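Local coordinates for RING finger protein unkempt homolog (Mus musculus, PDB 5ELH), which binds specific RNA sequences through clustered CCCH zinc fingers and represses translation, shaping the early morphology of cortical neurons, at residues A[39-47]-A[83-93]. Sequence-based numbering, arbitrary orientation.
Sequences NQRRRRSIR and TTGDTERRYHL
Arg42 lies across the short helix 87-90, its CB 3.6 Å from CG of Glu88. A bend at chi3 (-80°) then brings one face of its guanidinium over Tyr91 CB, which sits 3.5 Å above the centre of the plane; the phenol ring itself turns away, 41° from the guanidinium plane. A water accepts from Arg42 NH2 and donates to Glu88 O, while NH1 also bonds to Phe11 O and NH2 to Leu8 O.

Glu88 turns its carboxylate to Arg43 in a side-on salt bridge: Arg43 NE meets OE2 of Glu88 at 2.8 Å and NH2 meets OE1, the two groups being nearly coplanar (28°). Arg43 N also donates to OE2, from the same face as NE, so Arg43 alone gives this buried carboxylate three bonds. The Arg43 guanidinium reaches on to the carbonyls of Cys77 and Phe79, beside the zinc site of Cys61, Cys71, Cys77 and His81.

Farther along, Ser45 plugs in twice. Its CB stands over the His92 ring, 3.5 Å from the centroid, in a CH-pi contact, and OG accepts from Leu93 N at 2.9 Å.

The contact thus joins the chain following His36, last ligand of the first zinc site, to that following His81, last of the second, with the helix of residues 3-10 alongside, its Tyr7 and Leu8 touching Tyr91 and Leu93.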
ATOM      1  N   ASN A  39      -5.840  20.161  -2.717  1.00 21.12           N
ATOM      2  CA  ASN A  39      -4.955  20.822  -1.758  1.00 26.63           C
ATOM      3  C   ASN A  39      -4.710  20.015  -0.484  1.00 25.28           C
ATOM      4  O   ASN A  39      -3.886  20.405   0.340  1.00 24.68           O
ATOM      5  CB  ASN A  39      -5.420  22.243  -1.427  1.00 24.70           C
ATOM      6  CG  ASN A  39      -6.785  22.290  -0.787  1.00 31.14           C
ATOM      7  OD1 ASN A  39      -7.346  21.273  -0.394  1.00 33.15           O
ATOM      8  ND2 ASN A  39      -7.330  23.491  -0.683  1.00 42.82           N
ATOM      9  N   GLN A  40      -5.392  18.882  -0.339  1.00 25.28           N
ATOM     10  CA  GLN A  40      -5.138  17.979   0.789  1.00 22.43           C
ATOM     11  C   GLN A  40      -4.137  16.878   0.457  1.00 25.72           C
ATOM     12  O   GLN A  40      -3.660  16.170   1.351  1.00 20.88           O
ATOM     13  CB  GLN A  40      -6.436  17.333   1.253  1.00 25.33           C
ATOM     14  CG  GLN A  40      -7.465  18.310   1.734  1.00 29.44           C
ATOM     15  CD  GLN A  40      -8.819  17.655   1.938  1.00 36.17           C
ATOM     16  OE1 GLN A  40      -9.245  16.813   1.146  1.00 24.33           O
ATOM     17  NE2 GLN A  40      -9.499  18.032   3.013  1.00 39.61           N
ATOM     18  N   ARG A  41      -3.819  16.734  -0.825  1.00 17.98           N
ATOM     19  CA  ARG A  41      -2.963  15.659  -1.286  1.00 21.33           C
ATOM     20  C   ARG A  41      -1.541  15.899  -0.805  1.00 19.01           C
ATOM     21  O   ARG A  41      -1.036  17.010  -0.909  1.00 20.63           O
ATOM     22  CB  ARG A  41      -2.995  15.589  -2.816  1.00 19.14           C
ATOM     23  CG  ARG A  41      -1.968  14.650  -3.443  1.00 22.45           C
ATOM     24  CD  ARG A  41      -2.067  14.633  -4.967  1.00 26.13           C
ATOM     25  NE  ARG A  41      -0.974  13.872  -5.571  1.00 23.57           N
ATOM     26  CZ  ARG A  41       0.194  14.388  -5.959  1.00 25.72           C
ATOM     27  NH1 ARG A  41       0.450  15.685  -5.829  1.00 28.30           N
ATOM     28  NH2 ARG A  41       1.119  13.598  -6.486  1.00 28.29           N
ATOM     29  N   ARG A  42      -0.912  14.867  -0.252  1.00 15.37           N
ATOM     30  CA  ARG A  42       0.525  14.921   0.003  1.00 14.29           C
ATOM     31  C   ARG A  42       1.283  13.958  -0.907  1.00 20.29           C
ATOM     32  O   ARG A  42       0.786  12.885  -1.263  1.00 20.06           O
ATOM     33  CB  ARG A  42       0.846  14.643   1.479  1.00 22.32           C
ATOM     34  CG  ARG A  42       0.399  13.299   1.981  1.00 25.24           C
ATOM     35  CD  ARG A  42       0.999  13.019   3.356  1.00 25.59           C
ATOM     36  NE  ARG A  42       2.378  12.548   3.277  1.00 19.56           N
ATOM     37  CZ  ARG A  42       2.751  11.270   3.302  1.00 20.24           C
ATOM     38  NH1 ARG A  42       1.851  10.294   3.390  1.00 23.59           N
ATOM     39  NH2 ARG A  42       4.036  10.965   3.250  1.00 24.58           N
ATOM     40  N   ARG A  43       2.477  14.380  -1.321  1.00 15.49           N
ATOM     41  CA  ARG A  43       3.429  13.494  -1.969  1.00 18.71           C
ATOM     42  C   ARG A  43       4.170  12.681  -0.914  1.00 12.52           C
ATOM     43  O   ARG A  43       4.613  13.224   0.091  1.00 16.16           O
ATOM     44  CB  ARG A  43       4.477  14.306  -2.729  1.00 14.32           C
ATOM     45  CG  ARG A  43       3.930  15.231  -3.798  1.00 18.96           C
ATOM     46  CD  ARG A  43       5.028  16.150  -4.280  1.00 15.62           C
ATOM     47  NE  ARG A  43       5.419  17.125  -3.266  1.00 17.06           N
ATOM     48  CZ  ARG A  43       6.545  17.832  -3.293  1.00 17.18           C
ATOM     49  NH1 ARG A  43       7.414  17.685  -4.291  1.00 20.31           N
ATOM     50  NH2 ARG A  43       6.805  18.696  -2.324  1.00 18.72           N
ATOM     51  N   ARG A  44       4.307  11.385  -1.159  1.00 17.38           N
ATOM     52  CA  ARG A  44       5.124  10.518  -0.322  1.00 12.57           C
ATOM     53  C   ARG A  44       6.552  11.050  -0.313  1.00 18.02           C
ATOM     54  O   ARG A  44       7.090  11.360  -1.374  1.00 14.62           O
ATOM     55  CB  ARG A  44       5.106   9.102  -0.894  1.00 13.92           C
ATOM     56  CG  ARG A  44       5.827   8.086  -0.042  1.00 23.87           C
ATOM     57  CD  ARG A  44       5.906   6.717  -0.715  1.00 31.68           C
ATOM     58  NE  ARG A  44       6.599   5.758   0.150  1.00 42.17           N
ATOM     59  CZ  ARG A  44       6.896   4.505  -0.183  1.00 48.31           C
ATOM     60  NH1 ARG A  44       6.566   4.035  -1.378  1.00 51.62           N
ATOM     61  NH2 ARG A  44       7.527   3.720   0.687  1.00 51.14           N
ATOM     62  N   SER A  45       7.151  11.197   0.870  1.00 18.65           N
ATOM     63  CA  SER A  45       8.571  11.560   0.942  1.00 15.55           C
ATOM     64  C   SER A  45       9.388  10.303   0.684  1.00 16.92           C
ATOM     65  O   SER A  45       8.946   9.198   0.994  1.00 17.14           O
ATOM     66  CB  SER A  45       8.948  12.214   2.283  1.00 15.74           C
ATOM     67  OG  SER A  45       8.964  11.290   3.368  1.00 15.51           O
ATOM     68  N   ILE A  46      10.579  10.482   0.109  1.00 12.06           N
ATOM     69  CA  ILE A  46      11.382   9.386  -0.415  1.00 18.75           C
ATOM     70  C   ILE A  46      12.853   9.701  -0.184  1.00 16.09           C
ATOM     71  O   ILE A  46      13.305  10.796  -0.519  1.00 15.86           O
ATOM     72  CB  ILE A  46      11.241   9.260  -1.962  1.00 20.27           C
ATOM     73  CG1 ILE A  46       9.774   9.228  -2.414  1.00 31.94           C
ATOM     74  CG2 ILE A  46      11.989   8.036  -2.479  1.00 19.01           C
ATOM     75  CD1 ILE A  46       9.040   7.963  -2.086  1.00 41.28           C
ATOM     76  N   ARG A  47      13.592   8.757   0.382  1.00 15.45           N
ATOM     77  CA  ARG A  47      15.050   8.881   0.462  1.00 14.82           C
ATOM     78  C   ARG A  47      15.637   8.249  -0.782  1.00 14.18           C
ATOM     79  O   ARG A  47      15.518   7.041  -0.991  1.00 18.80           O
ATOM     80  CB  ARG A  47      15.604   8.197   1.720  1.00 14.86           C
ATOM     81  CG  ARG A  47      17.136   8.258   1.837  1.00 16.77           C
ATOM     82  CD  ARG A  47      17.668   7.442   3.014  1.00 18.76           C
ATOM     83  NE  ARG A  47      19.136   7.364   3.010  1.00 28.66           N
ATOM     84  CZ  ARG A  47      19.849   6.445   2.356  1.00 28.36           C
ATOM     85  NH1 ARG A  47      19.246   5.506   1.633  1.00 30.08           N
ATOM     86  NH2 ARG A  47      21.179   6.464   2.418  1.00 32.06           N
ATOM     87  N   THR A  83       0.587  21.788   2.266  1.00 18.35           N
ATOM     88  CA  THR A  83      -0.706  21.187   2.009  1.00 20.71           C
ATOM     89  C   THR A  83      -1.613  21.474   3.196  1.00 24.57           C
ATOM     90  O   THR A  83      -1.146  21.933   4.234  1.00 24.33           O
ATOM     91  CB  THR A  83      -0.551  19.678   1.821  1.00 21.11           C
ATOM     92  OG1 THR A  83       0.030  19.107   3.005  1.00 28.54           O
ATOM     93  CG2 THR A  83       0.356  19.392   0.639  1.00 25.51           C
ATOM     94  N   THR A  84      -2.909  21.225   3.049  1.00 27.02           N
ATOM     95  CA  THR A  84      -3.826  21.433   4.154  1.00 30.34           C
ATOM     96  C   THR A  84      -3.395  20.554   5.323  1.00 25.43           C
ATOM     97  O   THR A  84      -3.152  19.360   5.160  1.00 24.44           O
ATOM     98  CB  THR A  84      -5.284  21.112   3.764  1.00 32.11           C
ATOM     99  OG1 THR A  84      -5.634  21.829   2.575  1.00 31.54           O
ATOM    100  CG2 THR A  84      -6.239  21.516   4.883  1.00 35.93           C
ATOM    101  N   GLY A  85      -3.271  21.164   6.493  1.00 22.69           N
ATOM    102  CA  GLY A  85      -2.882  20.447   7.692  1.00 22.63           C
ATOM    103  C   GLY A  85      -1.386  20.211   7.777  1.00 21.78           C
ATOM    104  O   GLY A  85      -0.922  19.523   8.687  1.00 23.13           O
ATOM    105  N   ASP A  86      -0.642  20.776   6.826  1.00 23.43           N
ATOM    106  CA  ASP A  86       0.817  20.694   6.806  1.00 19.04           C
ATOM    107  C   ASP A  86       1.259  19.243   6.759  1.00 22.57           C
ATOM    108  O   ASP A  86       2.248  18.847   7.397  1.00 19.03           O
ATOM    109  CB  ASP A  86       1.395  21.389   8.041  1.00 20.22           C
ATOM    110  CG  ASP A  86       2.829  21.853   7.848  1.00 29.27           C
ATOM    111  OD1 ASP A  86       3.322  21.900   6.690  1.00 24.71           O
ATOM    112  OD2 ASP A  86       3.462  22.196   8.874  1.00 30.25           O
ATOM    113  N   THR A  87       0.536  18.454   5.970  1.00 20.02           N
ATOM    114  CA  THR A  87       0.717  17.010   5.986  1.00 26.17           C
ATOM    115  C   THR A  87       1.982  16.503   5.294  1.00 19.42           C
ATOM    116  O   THR A  87       2.417  15.393   5.584  1.00 17.32           O
ATOM    117  CB  THR A  87      -0.506  16.273   5.403  1.00 25.10           C
ATOM    118  OG1 THR A  87      -0.768  16.740   4.078  1.00 20.86           O
ATOM    119  CG2 THR A  87      -1.739  16.498   6.283  1.00 27.63           C
ATOM    120  N   GLU A  88       2.582  17.271   4.385  1.00 18.72           N
ATOM    121  CA  GLU A  88       3.820  16.798   3.776  1.00 16.94           C
ATOM    122  C   GLU A  88       4.942  16.783   4.814  1.00 18.14           C
ATOM    123  O   GLU A  88       5.763  15.872   4.834  1.00 22.08           O
ATOM    124  CB  GLU A  88       4.215  17.609   2.530  1.00 14.17           C
ATOM    125  CG  GLU A  88       3.426  17.195   1.291  1.00 16.43           C
ATOM    126  CD  GLU A  88       4.079  17.622  -0.023  1.00 16.33           C
ATOM    127  OE1 GLU A  88       5.067  18.395  -0.003  1.00 20.50           O
ATOM    128  OE2 GLU A  88       3.605  17.154  -1.076  1.00 23.67           O
ATOM    129  N   ARG A  89       4.968  17.784   5.685  1.00 13.32           N
ATOM    130  CA  ARG A  89       5.996  17.851   6.722  1.00 13.73           C
ATOM    131  C   ARG A  89       5.719  16.839   7.827  1.00 16.35           C
ATOM    132  O   ARG A  89       6.611  16.127   8.273  1.00 19.89           O
ATOM    133  CB  ARG A  89       6.048  19.262   7.312  1.00 14.63           C
ATOM    134  CG  ARG A  89       6.951  19.395   8.519  1.00 26.96           C
ATOM    135  CD  ARG A  89       8.101  20.341   8.329  1.00 24.01           C
ATOM    136  NE  ARG A  89       7.955  21.512   9.175  1.00 33.88           N
ATOM    137  CZ  ARG A  89       8.951  22.130   9.802  1.00 27.54           C
ATOM    138  NH1 ARG A  89      10.201  21.713   9.677  1.00 29.69           N
ATOM    139  NH2 ARG A  89       8.684  23.178  10.567  1.00 28.75           N
ATOM    140  N   ARG A  90       4.468  16.777   8.258  1.00 15.86           N
ATOM    141  CA  ARG A  90       4.100  15.965   9.408  1.00 15.13           C
ATOM    142  C   ARG A  90       4.231  14.462   9.153  1.00 14.83           C
ATOM    143  O   ARG A  90       4.450  13.688  10.085  1.00 17.81           O
ATOM    144  CB  ARG A  90       2.678  16.326   9.846  1.00 16.16           C
ATOM    145  CG  ARG A  90       2.602  17.642  10.621  1.00 20.78           C
ATOM    146  CD  ARG A  90       1.172  18.148  10.814  1.00 30.39           C
ATOM    147  NE  ARG A  90       0.256  17.132  11.336  1.00 46.14           N
ATOM    148  CZ  ARG A  90       0.026  16.902  12.628  1.00 62.10           C
ATOM    149  NH1 ARG A  90       0.658  17.604  13.565  1.00 69.11           N
ATOM    150  NH2 ARG A  90      -0.834  15.954  12.989  1.00 62.37           N
ATOM    151  N   TYR A  91       4.090  14.047   7.899  1.00 14.23           N
ATOM    152  CA  TYR A  91       4.179  12.633   7.540  1.00 14.11           C
ATOM    153  C   TYR A  91       5.456  12.338   6.756  1.00 13.31           C
ATOM    154  O   TYR A  91       5.586  11.295   6.115  1.00 14.03           O
ATOM    155  CB  TYR A  91       2.919  12.189   6.796  1.00 15.42           C
ATOM    156  CG  TYR A  91       1.716  12.317   7.705  1.00 17.19           C
ATOM    157  CD1 TYR A  91       0.998  13.503   7.767  1.00 19.83           C
ATOM    158  CD2 TYR A  91       1.353  11.286   8.557  1.00 22.19           C
ATOM    159  CE1 TYR A  91      -0.074  13.645   8.609  1.00 23.99           C
ATOM    160  CE2 TYR A  91       0.287  11.416   9.403  1.00 17.48           C
ATOM    161  CZ  TYR A  91      -0.427  12.602   9.431  1.00 23.36           C
ATOM    162  OH  TYR A  91      -1.503  12.755  10.278  1.00 27.03           O
ATOM    163  N   HIS A  92       6.404  13.256   6.857  1.00 12.96           N
ATOM    164  CA  HIS A  92       7.717  13.100   6.235  1.00 12.43           C
ATOM    165  C   HIS A  92       8.552  12.075   7.004  1.00 19.44           C
ATOM    166  O   HIS A  92       8.427  11.945   8.237  1.00 14.41           O
ATOM    167  CB  HIS A  92       8.437  14.450   6.224  1.00 13.99           C
ATOM    168  CG  HIS A  92       9.498  14.580   5.174  1.00 14.85           C
ATOM    169  ND1 HIS A  92      10.699  13.903   5.234  1.00 14.09           N
ATOM    170  CD2 HIS A  92       9.550  15.339   4.055  1.00 15.68           C
ATOM    171  CE1 HIS A  92      11.434  14.220   4.181  1.00 12.30           C
ATOM    172  NE2 HIS A  92      10.765  15.100   3.458  1.00 13.81           N
ATOM    173  N   LEU A  93       9.387  11.347   6.270  1.00 18.20           N
ATOM    174  CA  LEU A  93      10.322  10.375   6.853  1.00 20.61           C
ATOM    175  C   LEU A  93      11.186  10.979   7.961  1.00 18.37           C
ATOM    176  O   LEU A  93      11.534  10.310   8.929  1.00 18.91           O
ATOM    177  CB  LEU A  93      11.219   9.785   5.757  1.00 15.87           C
ATOM    178  CG  LEU A  93      10.544   8.744   4.860  1.00 18.17           C
ATOM    179  CD1 LEU A  93      11.323   8.546   3.564  1.00 16.46           C
ATOM    180  CD2 LEU A  93      10.378   7.428   5.606  1.00 21.48           C
TER
HETATM  181  O   HOH W   1      -3.571  16.784   3.848  1.00 20.99           O
HETATM  182  O   HOH W   2       5.350  13.682   3.488  1.00 19.11           O
HETATM  183  O   HOH W   3       6.629  10.201   3.908  1.00 17.23           O